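Local coordinates for protein ubiquitin conjugating enzyme (PDB 2PWQ) that probably accepts activated ubiquitin as a thioester and passes it on toward substrates, as an E2 ubiquitin-conjugating enzyme, at residues Ile95-Ile100 against Leu132-Gln137. Numbering follows the deposited sequence.
Sequences IWHPNI and LLSDPQ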
loop_
_atom_site.group_PDB
_atom_site.type_symbol
_atom_site.label_atom_id
_atom_site.label_comp_id
_atom_site.label_asym_id
_atom_site.label_seq_id
_atom_site.Cartn_x
_atom_site.Cartn_y
_atom_site.Cartn_z
ATOM N N ILE A 95 3.581 -9.554 -4.945
ATOM C CA ILE A 95 3.822 -8.540 -5.965
ATOM C C ILE A 95 5.327 -8.497 -6.301
ATOM O O ILE A 95 6.186 -8.674 -5.408
ATOM C CB ILE A 95 3.204 -7.127 -5.521
ATOM C CG1 ILE A 95 3.394 -6.024 -6.584
ATOM C CG2 ILE A 95 3.761 -6.661 -4.136
ATOM C CD1 ILE A 95 2.786 -4.631 -6.253
ATOM N N TRP A 96 5.623 -8.319 -7.598
ATOM C CA TRP A 96 6.992 -8.238 -8.106
ATOM C C TRP A 96 7.303 -6.756 -8.398
ATOM O O TRP A 96 6.859 -6.246 -9.413
ATOM C CB TRP A 96 7.094 -9.009 -9.417
ATOM C CG TRP A 96 8.477 -9.235 -9.874
ATOM C CD1 TRP A 96 9.078 -8.692 -10.961
ATOM C CD2 TRP A 96 9.429 -10.107 -9.272
ATOM N NE1 TRP A 96 10.365 -9.138 -11.062
ATOM C CE2 TRP A 96 10.608 -10.027 -10.045
ATOM C CE3 TRP A 96 9.384 -10.981 -8.166
ATOM C CZ2 TRP A 96 11.763 -10.777 -9.748
ATOM C CZ3 TRP A 96 10.545 -11.714 -7.843
ATOM C CH2 TRP A 96 11.717 -11.618 -8.651
ATOM N N HIS A 97 8.087 -6.123 -7.538
ATOM C CA HIS A 97 8.353 -4.680 -7.557
ATOM C C HIS A 97 9.647 -4.393 -6.798
ATOM O O HIS A 97 9.853 -4.936 -5.707
ATOM C CB HIS A 97 7.213 -3.928 -6.857
ATOM C CG HIS A 97 7.206 -2.443 -7.127
ATOM N ND1 HIS A 97 7.993 -1.538 -6.434
ATOM C CD2 HIS A 97 6.465 -1.715 -7.988
ATOM C CE1 HIS A 97 7.780 -0.321 -6.904
ATOM N NE2 HIS A 97 6.852 -0.396 -7.847
ATOM N N PRO A 98 10.559 -3.547 -7.364
ATOM C CA PRO A 98 11.852 -3.339 -6.696
ATOM C C PRO A 98 11.735 -2.749 -5.302
ATOM O O PRO A 98 12.642 -2.894 -4.477
ATOM C CB PRO A 98 12.596 -2.371 -7.639
ATOM C CG PRO A 98 11.504 -1.759 -8.494
ATOM C CD PRO A 98 10.494 -2.845 -8.653
ATOM N N ASN A 99 10.634 -2.043 -5.042
ATOM C CA ASN A 99 10.462 -1.418 -3.748
ATOM C C ASN A 99 9.621 -2.168 -2.717
ATOM O O ASN A 99 9.239 -1.584 -1.679
ATOM C CB ASN A 99 9.924 -0.000 -3.957
ATOM C CG ASN A 99 10.874 0.848 -4.767
ATOM O OD1 ASN A 99 12.043 1.001 -4.400
ATOM N ND2 ASN A 99 10.397 1.374 -5.874
ATOM N N ILE A 100 9.393 -3.476 -2.957
ATOM C CA ILE A 100 8.517 -4.303 -2.112
ATOM C C ILE A 100 9.105 -5.729 -2.075
ATOM O O ILE A 100 9.438 -6.289 -3.124
ATOM C CB ILE A 100 7.068 -4.383 -2.673
ATOM C CG1 ILE A 100 6.505 -2.992 -3.035
ATOM C CG2 ILE A 100 6.109 -5.061 -1.677
ATOM C CD1 ILE A 100 5.303 -3.075 -3.957
ATOM N N LEU A 132 4.135 4.759 -6.157
ATOM C CA LEU A 132 5.270 3.831 -6.302
ATOM C C LEU A 132 5.063 2.725 -7.346
ATOM O O LEU A 132 5.977 2.406 -8.093
ATOM C CB LEU A 132 5.602 3.189 -4.987
ATOM C CG LEU A 132 6.758 3.762 -4.231
ATOM C CD1 LEU A 132 7.077 2.866 -3.076
ATOM C CD2 LEU A 132 7.985 3.926 -5.170
ATOM N N LEU A 133 3.871 2.147 -7.393
ATOM C CA LEU A 133 3.538 1.128 -8.402
ATOM C C LEU A 133 3.731 1.700 -9.810
ATOM O O LEU A 133 4.299 1.054 -10.718
ATOM C CB LEU A 133 2.094 0.653 -8.225
ATOM C CG LEU A 133 1.855 -0.607 -7.361
ATOM C CD1 LEU A 133 2.960 -0.869 -6.287
ATOM C CD2 LEU A 133 0.489 -0.572 -6.752
ATOM N N SER A 134 3.233 2.926 -9.978
ATOM C CA SER A 134 3.390 3.681 -11.225
ATOM C C SER A 134 4.794 4.089 -11.539
ATOM O O SER A 134 5.109 4.319 -12.702
ATOM C CB SER A 134 2.588 4.976 -11.158
ATOM O OG SER A 134 1.264 4.702 -11.492
ATOM N N ASP A 135 5.636 4.218 -10.527
ATOM C CA ASP A 135 6.903 4.834 -10.741
ATOM C C ASP A 135 7.927 4.224 -9.782
ATOM O O ASP A 135 8.278 4.830 -8.753
ATOM C CB ASP A 135 6.693 6.359 -10.530
ATOM C CG ASP A 135 7.861 7.193 -10.981
ATOM O OD1 ASP A 135 8.696 6.691 -11.762
ATOM O OD2 ASP A 135 7.908 8.387 -10.585
ATOM N N PRO A 136 8.429 2.999 -10.114
ATOM C CA PRO A 136 9.332 2.307 -9.191
ATOM C C PRO A 136 10.656 3.061 -8.999
ATOM O O PRO A 136 11.143 3.689 -9.932
ATOM C CB PRO A 136 9.554 0.910 -9.851
ATOM C CG PRO A 136 8.500 0.770 -10.914
ATOM C CD PRO A 136 8.197 2.232 -11.342
ATOM N N GLN A 137 11.239 2.956 -7.814
ATOM C CA GLN A 137 12.459 3.689 -7.423
ATOM C C GLN A 137 13.664 2.764 -7.167
ATOM O O GLN A 137 14.026 2.499 -5.997
ATOM C CB GLN A 137 12.155 4.501 -6.162
ATOM C CG GLN A 137 11.049 5.508 -6.385
ATOM C CD GLN A 137 11.413 6.453 -7.504
ATOM O OE1 GLN A 137 10.709 6.555 -8.545
ATOM N NE2 GLN A 137 12.572 7.102 -7.337
#
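The imidazole of His97 reaches across to the last turn of helix 122-134 and donates a hydrogen bond from NE2 to the carbonyl O of Leu132, 2.9 Å away. The bond is bent, 139° at the hydrogen, and the donor sits above the carbonyl plane. That oxygen also receives a weak bond from Asp135 N, where the chain leaves helical geometry. The ring's other nitrogen, ND1, accepts the backbone N-H of Asn99 at 3.0 Å, so both ring nitrogens are engaged and the ring's rotation is fixed. Histidine suits the place because a single imidazole can donate a hydrogen bond from one nitrogen and accept one at the other. With CG anti to its own backbone N (chi1 -165°), the ring lies against the His97-Ile100 type I turn, bringing ND1 to Asn99 N and pointing NE2 at the helix end.

Two prolines meet beside it: Pro98 CG lies 3.6 Å from Pro136 CB, while Pro98 CD sits over the rim of one imidazole face. Proline suits the second position of the turn, where phi is already near -60°. On the helix, Leu133 swings CD1 toward the extended tip of Ile95, CD1 to CD1 at 3.8 Å, and meets Ile100 CD1 at 4.0 Å; branched aliphatics fill this buried corner. Asn99 CB is near Leu132 CD1.

The His-Pro-Asn sequence is the HPN motif of the ubiquitin-conjugating fold, placed here close to Cys108, the predicted thioester-forming cysteine; as in other E2 enzymes, its asparagine probably supports thioester chemistry, by stabilising the oxyanion or ordering the nearby loop.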